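Long-range contact in thiamine-monophosphate kinase (Stenotrophomonas maltophilia, PDB 6XEP), which probably catalyses the ATP-dependent, magnesium-requiring phosphorylation of thiamine monophosphate to thiamine diphosphate, the active form of vitamin B1: residues S165-L177 / Y194-R207. Sequence-based numbering, arbitrary orientation. Where two conformers were deposited one is given.
Sequences SGTLGDAAGALRL and YESLRLRLLRPTPR
Asp170 and Ala174 meet Leu197, Arg200 and Leu201 where two helices of the PurM-like (AIR synthase-related) C-terminal domain cross. The axes of 170-177 and 194-202 approach to 7.3 Å at a signed crossing angle of -109°. Such proximity rests on small residues: the CA atoms of Ala171 and Leu201 are 4.0 Å apart, and Ala174 CB presses on the backbone, 3.3 Å from Leu197 O. Leu201, with CG anti to its backbone N (chi1 176°), sends CD1 to Ala171 and CD2 to Leu175. Leu197 divides its branches differently: CD2 lies against the carboxylate of Asp170, whereas CD1 packs 3.8 Å from Leu177 CD1. That same methyl of Leu177 also touches CE1 of the Tyr194 ring.

A polar cluster flanks this apolar seam. Arg200 folds at both chi2 and chi3, curling its chain over Asp170 CB so that the guanidinium edge turns toward 165-170. Asp170 OD2 accepts from Arg200 NE at 3.0 Å through its anti lone pair, in a salt bridge whose carboxylate and guanidinium planes stand 79° apart. Thr167 OG1 donates to the same oxygen from above the carboxylate plane, while Ser253 bonds OD1; both carboxylate oxygens are therefore engaged in this buried setting. Glu277, on strand 277-282, forms salt bridges with Arg200 and Arg207 and a hydrogen bond with Ser165, tying the cluster to the six-stranded sheet that contains strands 161-165 and 277-282. Ala171 lies close to Asp274, a predicted substrate-binding residue, so the crossing adjoins the probable thiamine phosphate site. Arg207 CG lies 3.7 Å from Ser165 OG, while its NH2 nears Gly166 CA.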
ATOM      1  N   SER A 165      -3.186 -17.390  21.676  1.00 13.13           N
ATOM      2  CA  SER A 165      -4.583 -16.983  21.781  1.00 14.19           C
ATOM      3  C   SER A 165      -5.470 -17.879  20.923  1.00 14.24           C
ATOM      4  O   SER A 165      -5.009 -18.536  19.992  1.00 14.39           O
ATOM      5  CB  SER A 165      -4.753 -15.523  21.345  1.00 13.35           C
ATOM      6  OG  SER A 165      -4.388 -15.339  19.961  1.00 14.10           O
ATOM      7  N   GLY A 166      -6.765 -17.902  21.263  1.00 16.47           N
ATOM      8  CA  GLY A 166      -7.756 -18.551  20.414  1.00 16.87           C
ATOM      9  C   GLY A 166      -7.521 -20.041  20.243  1.00 14.17           C
ATOM     10  O   GLY A 166      -7.284 -20.791  21.205  1.00 17.44           O
ATOM     11  N   THR A 167      -7.637 -20.487  18.996  1.00 15.66           N
ATOM     12  CA  THR A 167      -7.451 -21.883  18.625  1.00 16.20           C
ATOM     13  C   THR A 167      -6.529 -21.926  17.420  1.00 12.67           C
ATOM     14  O   THR A 167      -6.409 -20.951  16.681  1.00 14.63           O
ATOM     15  CB  THR A 167      -8.780 -22.587  18.278  1.00 17.72           C
ATOM     16  OG1 THR A 167      -9.448 -21.857  17.235  1.00 19.62           O
ATOM     17  CG2 THR A 167      -9.688 -22.663  19.514  1.00 17.25           C
ATOM     18  N   LEU A 168      -5.878 -23.070  17.220  1.00 13.29           N
ATOM     19  CA  LEU A 168      -4.916 -23.215  16.140  1.00 14.57           C
ATOM     20  C   LEU A 168      -5.365 -24.296  15.176  1.00 14.26           C
ATOM     21  O   LEU A 168      -5.760 -25.390  15.603  1.00 15.61           O
ATOM     22  CB  LEU A 168      -3.524 -23.580  16.688  1.00 14.49           C
ATOM     23  CG  LEU A 168      -2.833 -22.481  17.497  1.00 16.43           C
ATOM     24  CD1 LEU A 168      -1.494 -23.021  18.043  1.00 12.71           C
ATOM     25  CD2 LEU A 168      -2.602 -21.249  16.643  1.00 17.78           C
ATOM     26  N   GLY A 169      -5.262 -23.996  13.875  1.00 10.97           N
ATOM     27  CA  GLY A 169      -5.445 -25.000  12.843  1.00 15.48           C
ATOM     28  C   GLY A 169      -6.801 -25.003  12.168  1.00 13.70           C
ATOM     29  O   GLY A 169      -6.999 -25.773  11.219  1.00 12.88           O
ATOM     30  N   ASP A 170      -7.735 -24.173  12.631  1.00 14.37           N
ATOM     31  CA  ASP A 170      -9.082 -24.180  12.061  1.00 15.06           C
ATOM     32  C   ASP A 170      -9.063 -23.834  10.575  1.00 13.73           C
ATOM     33  O   ASP A 170      -9.711 -24.500   9.752  1.00 12.90           O
ATOM     34  CB  ASP A 170      -9.950 -23.176  12.793  1.00 11.73           C
ATOM     35  CG  ASP A 170     -10.280 -23.594  14.205  1.00 16.12           C
ATOM     36  OD1 ASP A 170     -10.234 -24.808  14.528  1.00 18.26           O
ATOM     37  OD2 ASP A 170     -10.625 -22.689  14.985  1.00 21.44           O
ATOM     38  N   ALA A 171      -8.379 -22.748  10.221  1.00 12.84           N
ATOM     39  CA  ALA A 171      -8.341 -22.352   8.817  1.00 12.56           C
ATOM     40  C   ALA A 171      -7.737 -23.456   7.958  1.00 13.11           C
ATOM     41  O   ALA A 171      -8.265 -23.783   6.889  1.00 15.08           O
ATOM     42  CB  ALA A 171      -7.560 -21.039   8.671  1.00 15.46           C
ATOM     43  N   ALA A 172      -6.626 -24.047   8.410  1.00 15.79           N
ATOM     44  CA  ALA A 172      -6.011 -25.136   7.664  1.00 16.15           C
ATOM     45  C   ALA A 172      -6.966 -26.309   7.527  1.00 16.67           C
ATOM     46  O   ALA A 172      -7.013 -26.955   6.478  1.00 14.78           O
ATOM     47  CB  ALA A 172      -4.721 -25.595   8.349  1.00 14.11           C
ATOM     48  N   GLY A 173      -7.723 -26.604   8.584  1.00 14.74           N
ATOM     49  CA  GLY A 173      -8.723 -27.662   8.501  1.00 13.20           C
ATOM     50  C   GLY A 173      -9.787 -27.386   7.459  1.00 14.56           C
ATOM     51  O   GLY A 173     -10.138 -28.264   6.666  1.00 15.60           O
ATOM     52  N   ALA A 174     -10.334 -26.163   7.455  1.00 14.93           N
ATOM     53  CA  ALA A 174     -11.294 -25.804   6.413  1.00 13.31           C
ATOM     54  C   ALA A 174     -10.677 -25.940   5.024  1.00 14.31           C
ATOM     55  O   ALA A 174     -11.328 -26.436   4.097  1.00 16.18           O
ATOM     56  CB  ALA A 174     -11.803 -24.377   6.623  1.00 12.29           C
ATOM     57  N   LEU A 175      -9.431 -25.479   4.854  1.00 14.22           N
ATOM     58  CA  LEU A 175      -8.768 -25.588   3.554  1.00 17.54           C
ATOM     59  C   LEU A 175      -8.635 -27.044   3.126  1.00 21.36           C
ATOM     60  O   LEU A 175      -8.902 -27.389   1.966  1.00 18.93           O
ATOM     61  CB  LEU A 175      -7.392 -24.914   3.604  1.00 16.08           C
ATOM     62  CG  LEU A 175      -6.699 -24.629   2.262  1.00 18.08           C
ATOM     63  CD1 LEU A 175      -7.507 -23.604   1.457  1.00 21.07           C
ATOM     64  CD2 LEU A 175      -5.259 -24.157   2.454  1.00 21.32           C
ATOM     65  N   ARG A 176      -8.252 -27.922   4.056  1.00 20.45           N
ATOM     66  CA  ARG A 176      -8.135 -29.343   3.728  1.00 21.25           C
ATOM     67  C   ARG A 176      -9.481 -29.935   3.330  1.00 20.86           C
ATOM     68  O   ARG A 176      -9.578 -30.685   2.348  1.00 20.40           O
ATOM     69  CB  ARG A 176      -7.552 -30.107   4.918  1.00 24.04           C
ATOM     70  CG  ARG A 176      -6.044 -30.121   5.016  1.00 33.19           C
ATOM     71  CD  ARG A 176      -5.666 -30.755   6.339  1.00 40.45           C
ATOM     72  NE  ARG A 176      -4.231 -30.873   6.553  1.00 38.68           N
ATOM     73  CZ  ARG A 176      -3.600 -32.034   6.643  1.00 38.14           C
ATOM     74  NH1 ARG A 176      -4.282 -33.165   6.523  1.00 44.56           N
ATOM     75  NH2 ARG A 176      -2.290 -32.066   6.848  1.00 49.89           N
ATOM     76  N   LEU A 177     -10.525 -29.663   4.116  1.00 18.11           N
ATOM     77  CA  LEU A 177     -11.851 -30.162   3.756  1.00 19.49           C
ATOM     78  C   LEU A 177     -12.282 -29.640   2.393  1.00 20.29           C
ATOM     79  O   LEU A 177     -12.839 -30.388   1.582  1.00 20.56           O
ATOM     80  CB  LEU A 177     -12.876 -29.779   4.824  1.00 21.38           C
ATOM     81  CG  LEU A 177     -12.653 -30.462   6.173  1.00 20.71           C
ATOM     82  CD1 LEU A 177     -13.515 -29.780   7.226  1.00 22.03           C
ATOM     83  CD2 LEU A 177     -12.984 -31.943   6.094  1.00 23.10           C
ATOM     84  N   TYR A 194     -18.814 -27.525  10.385  1.00 15.90           N
ATOM     85  CA  TYR A 194     -18.261 -27.084   9.106  1.00 17.92           C
ATOM     86  C   TYR A 194     -18.295 -25.572   8.996  1.00 16.37           C
ATOM     87  O   TYR A 194     -17.334 -24.949   8.525  1.00 15.78           O
ATOM     88  CB  TYR A 194     -19.024 -27.700   7.937  1.00 18.79           C
ATOM     89  CG  TYR A 194     -18.730 -29.159   7.732  1.00 19.73           C
ATOM     90  CD1 TYR A 194     -17.735 -29.570   6.848  1.00 21.72           C
ATOM     91  CD2 TYR A 194     -19.444 -30.133   8.421  1.00 24.58           C
ATOM     92  CE1 TYR A 194     -17.459 -30.915   6.660  1.00 23.85           C
ATOM     93  CE2 TYR A 194     -19.165 -31.482   8.239  1.00 29.47           C
ATOM     94  CZ  TYR A 194     -18.177 -31.860   7.355  1.00 27.32           C
ATOM     95  OH  TYR A 194     -17.903 -33.195   7.174  1.00 34.27           O
ATOM     96  N   GLU A 195     -19.398 -24.963   9.421  1.00 16.41           N
ATOM     97  CA  GLU A 195     -19.508 -23.515   9.310  1.00 18.04           C
ATOM     98  C   GLU A 195     -18.477 -22.815  10.194  1.00 17.66           C
ATOM     99  O   GLU A 195     -17.937 -21.770   9.806  1.00 14.63           O
ATOM    100  CB  GLU A 195     -20.947 -23.092   9.639  1.00 18.60           C
ATOM    101  CG  GLU A 195     -21.187 -21.602   9.571  1.00 18.82           C
ATOM    102  CD  GLU A 195     -21.140 -21.036   8.155  1.00 22.06           C
ATOM    103  OE1 GLU A 195     -20.951 -21.798   7.178  1.00 23.07           O
ATOM    104  OE2 GLU A 195     -21.294 -19.805   8.028  1.00 26.51           O
ATOM    105  N   SER A 196     -18.177 -23.380  11.370  1.00 16.17           N
ATOM    106  CA  SER A 196     -17.166 -22.793  12.245  0.54 14.71           C
ATOM    107  C   SER A 196     -15.809 -22.767  11.559  1.00 16.40           C
ATOM    108  O   SER A 196     -15.130 -21.735  11.541  1.00 17.08           O
ATOM    109  CB  SER A 196     -17.077 -23.571  13.562  0.54 19.15           C
ATOM    110  OG  SER A 196     -18.299 -23.549  14.288  0.54 20.93           O
ATOM    111  N   LEU A 197     -15.397 -23.908  10.984  1.00 12.87           N
ATOM    112  CA  LEU A 197     -14.122 -23.956  10.286  1.00 14.71           C
ATOM    113  C   LEU A 197     -14.146 -23.041   9.076  1.00 14.61           C
ATOM    114  O   LEU A 197     -13.158 -22.351   8.800  1.00 15.93           O
ATOM    115  CB  LEU A 197     -13.787 -25.389   9.862  1.00 15.32           C
ATOM    116  CG  LEU A 197     -13.571 -26.404  10.995  1.00 13.13           C
ATOM    117  CD1 LEU A 197     -13.110 -27.750  10.453  1.00 13.68           C
ATOM    118  CD2 LEU A 197     -12.598 -25.875  12.037  1.00 14.73           C
ATOM    119  N   ARG A 198     -15.269 -23.022   8.339  1.00 15.34           N
ATOM    120  CA  ARG A 198     -15.351 -22.190   7.138  1.00 13.98           C
ATOM    121  C   ARG A 198     -15.063 -20.735   7.470  1.00 13.88           C
ATOM    122  O   ARG A 198     -14.296 -20.063   6.771  1.00 16.25           O
ATOM    123  CB  ARG A 198     -16.731 -22.324   6.481  1.00 12.98           C
ATOM    124  CG  ARG A 198     -16.830 -21.640   5.105  1.00 13.80           C
ATOM    125  CD  ARG A 198     -18.232 -21.715   4.487  1.00 16.62           C
ATOM    126  NE  ARG A 198     -19.212 -20.844   5.157  1.00 17.21           N
ATOM    127  CZ  ARG A 198     -19.563 -19.629   4.733  1.00 18.63           C
ATOM    128  NH1 ARG A 198     -19.031 -19.120   3.628  1.00 17.94           N
ATOM    129  NH2 ARG A 198     -20.464 -18.922   5.408  1.00 21.57           N
ATOM    130  N   LEU A 199     -15.652 -20.232   8.556  1.00 15.90           N
ATOM    131  CA  LEU A 199     -15.465 -18.827   8.910  1.00 14.07           C
ATOM    132  C   LEU A 199     -14.100 -18.541   9.540  1.00 14.12           C
ATOM    133  O   LEU A 199     -13.640 -17.392   9.497  1.00 12.29           O
ATOM    134  CB  LEU A 199     -16.586 -18.379   9.848  1.00 14.09           C
ATOM    135  CG  LEU A 199     -17.951 -18.270   9.160  1.00 18.14           C
ATOM    136  CD1 LEU A 199     -18.994 -17.755  10.120  1.00 24.88           C
ATOM    137  CD2 LEU A 199     -17.843 -17.356   7.971  1.00 19.31           C
ATOM    138  N   ARG A 200     -13.438 -19.540  10.121  1.00 13.51           N
ATOM    139  CA  ARG A 200     -12.060 -19.316  10.556  1.00 14.92           C
ATOM    140  C   ARG A 200     -11.118 -19.142   9.372  1.00 13.30           C
ATOM    141  O   ARG A 200     -10.155 -18.370   9.457  1.00 13.97           O
ATOM    142  CB  ARG A 200     -11.595 -20.464  11.449  1.00 13.83           C
ATOM    143  CG  ARG A 200     -12.307 -20.498  12.799  1.00 11.84           C
ATOM    144  CD  ARG A 200     -11.780 -19.417  13.729  1.00 15.79           C
ATOM    145  NE  ARG A 200     -10.484 -19.781  14.319  1.00 15.40           N
ATOM    146  CZ  ARG A 200      -9.624 -18.901  14.814  1.00 19.03           C
ATOM    147  NH1 ARG A 200      -9.917 -17.599  14.784  1.00 16.40           N
ATOM    148  NH2 ARG A 200      -8.474 -19.319  15.345  1.00 18.51           N
ATOM    149  N   LEU A 201     -11.375 -19.843   8.262  1.00 14.43           N
ATOM    150  CA  LEU A 201     -10.589 -19.615   7.055  1.00 13.13           C
ATOM    151  C   LEU A 201     -10.976 -18.293   6.404  1.00 11.40           C
ATOM    152  O   LEU A 201     -10.105 -17.513   5.994  1.00 13.65           O
ATOM    153  CB  LEU A 201     -10.790 -20.771   6.065  1.00 12.46           C
ATOM    154  CG  LEU A 201     -10.088 -20.596   4.706  1.00 13.73           C
ATOM    155  CD1 LEU A 201      -8.581 -20.421   4.865  1.00 17.05           C
ATOM    156  CD2 LEU A 201     -10.396 -21.750   3.760  1.00 18.67           C
ATOM    157  N   LEU A 202     -12.286 -18.037   6.275  1.00 13.06           N
ATOM    158  CA  LEU A 202     -12.746 -16.884   5.502  1.00 13.16           C
ATOM    159  C   LEU A 202     -12.640 -15.586   6.290  1.00 12.85           C
ATOM    160  O   LEU A 202     -12.321 -14.537   5.717  1.00 14.01           O
ATOM    161  CB  LEU A 202     -14.198 -17.087   5.058  1.00 12.87           C
ATOM    162  CG  LEU A 202     -14.435 -18.278   4.136  1.00 15.73           C
ATOM    163  CD1 LEU A 202     -15.919 -18.305   3.798  1.00 17.91           C
ATOM    164  CD2 LEU A 202     -13.585 -18.157   2.880  1.00 22.02           C
ATOM    165  N   ARG A 203     -12.911 -15.624   7.591  1.00 11.76           N
ATOM    166  CA  ARG A 203     -13.001 -14.406   8.397  1.00 12.44           C
ATOM    167  C   ARG A 203     -12.209 -14.580   9.686  1.00 13.42           C
ATOM    168  O   ARG A 203     -12.798 -14.625  10.777  1.00 16.93           O
ATOM    169  CB  ARG A 203     -14.453 -14.069   8.730  1.00 14.48           C
ATOM    170  CG  ARG A 203     -15.317 -13.655   7.568  1.00 15.72           C
ATOM    171  CD  ARG A 203     -16.726 -13.263   8.096  1.00 19.11           C
ATOM    172  NE  ARG A 203     -17.685 -13.503   7.037  1.00 24.50           N
ATOM    173  CZ  ARG A 203     -18.951 -13.813   7.225  1.00 25.09           C
ATOM    174  NH1 ARG A 203     -19.446 -13.903   8.454  1.00 29.79           N
ATOM    175  NH2 ARG A 203     -19.728 -14.010   6.171  1.00 29.30           N
ATOM    176  N   PRO A 204     -10.888 -14.656   9.602  1.00 14.34           N
ATOM    177  CA  PRO A 204     -10.080 -14.757  10.830  1.00 15.16           C
ATOM    178  C   PRO A 204     -10.269 -13.511  11.688  1.00 16.22           C
ATOM    179  O   PRO A 204     -10.550 -12.427  11.180  1.00 15.98           O
ATOM    180  CB  PRO A 204      -8.645 -14.870  10.298  1.00 16.36           C
ATOM    181  CG  PRO A 204      -8.672 -14.156   8.979  1.00 15.04           C
ATOM    182  CD  PRO A 204     -10.041 -14.528   8.402  1.00 13.38           C
ATOM    183  N   THR A 205     -10.088 -13.667  13.012  1.00 15.30           N
ATOM    184  CA  THR A 205     -10.292 -12.544  13.930  1.00 14.65           C
ATOM    185  C   THR A 205      -8.948 -11.979  14.390  1.00 13.12           C
ATOM    186  O   THR A 205      -8.248 -12.644  15.182  1.00 15.11           O
ATOM    187  CB  THR A 205     -11.122 -12.986  15.136  1.00 16.39           C
ATOM    188  OG1 THR A 205     -12.359 -13.563  14.677  1.00 16.15           O
ATOM    189  CG2 THR A 205     -11.445 -11.780  16.020  1.00 16.59           C
ATOM    190  N   PRO A 206      -8.547 -10.779  13.962  1.00 13.61           N
ATOM    191  CA  PRO A 206      -7.263 -10.237  14.429  1.00 16.55           C
ATOM    192  C   PRO A 206      -7.369  -9.842  15.891  1.00 16.42           C
ATOM    193  O   PRO A 206      -8.350  -9.229  16.297  1.00 14.73           O
ATOM    194  CB  PRO A 206      -7.036  -9.020  13.530  1.00 16.32           C
ATOM    195  CG  PRO A 206      -8.452  -8.532  13.184  1.00 18.53           C
ATOM    196  CD  PRO A 206      -9.260  -9.837  13.065  1.00 14.63           C
ATOM    197  N   ARG A 207      -6.364 -10.213  16.686  1.00 11.92           N
ATOM    198  CA  ARG A 207      -6.475 -10.033  18.132  1.00 17.67           C
ATOM    199  C   ARG A 207      -5.882  -8.688  18.554  1.00 14.85           C
ATOM    200  O   ARG A 207      -4.933  -8.605  19.339  1.00 12.98           O
ATOM    201  CB  ARG A 207      -5.817 -11.199  18.864  1.00 18.11           C
ATOM    202  CG  ARG A 207      -6.292 -12.566  18.378  1.00 13.89           C
ATOM    203  CD  ARG A 207      -7.802 -12.760  18.596  1.00 14.98           C
ATOM    204  NE  ARG A 207      -8.147 -14.154  18.339  1.00 15.20           N
ATOM    205  CZ  ARG A 207      -9.381 -14.631  18.326  1.00 17.99           C
ATOM    206  NH1 ARG A 207     -10.414 -13.810  18.565  1.00 15.26           N
ATOM    207  NH2 ARG A 207      -9.571 -15.926  18.062  1.00 14.52           N
TER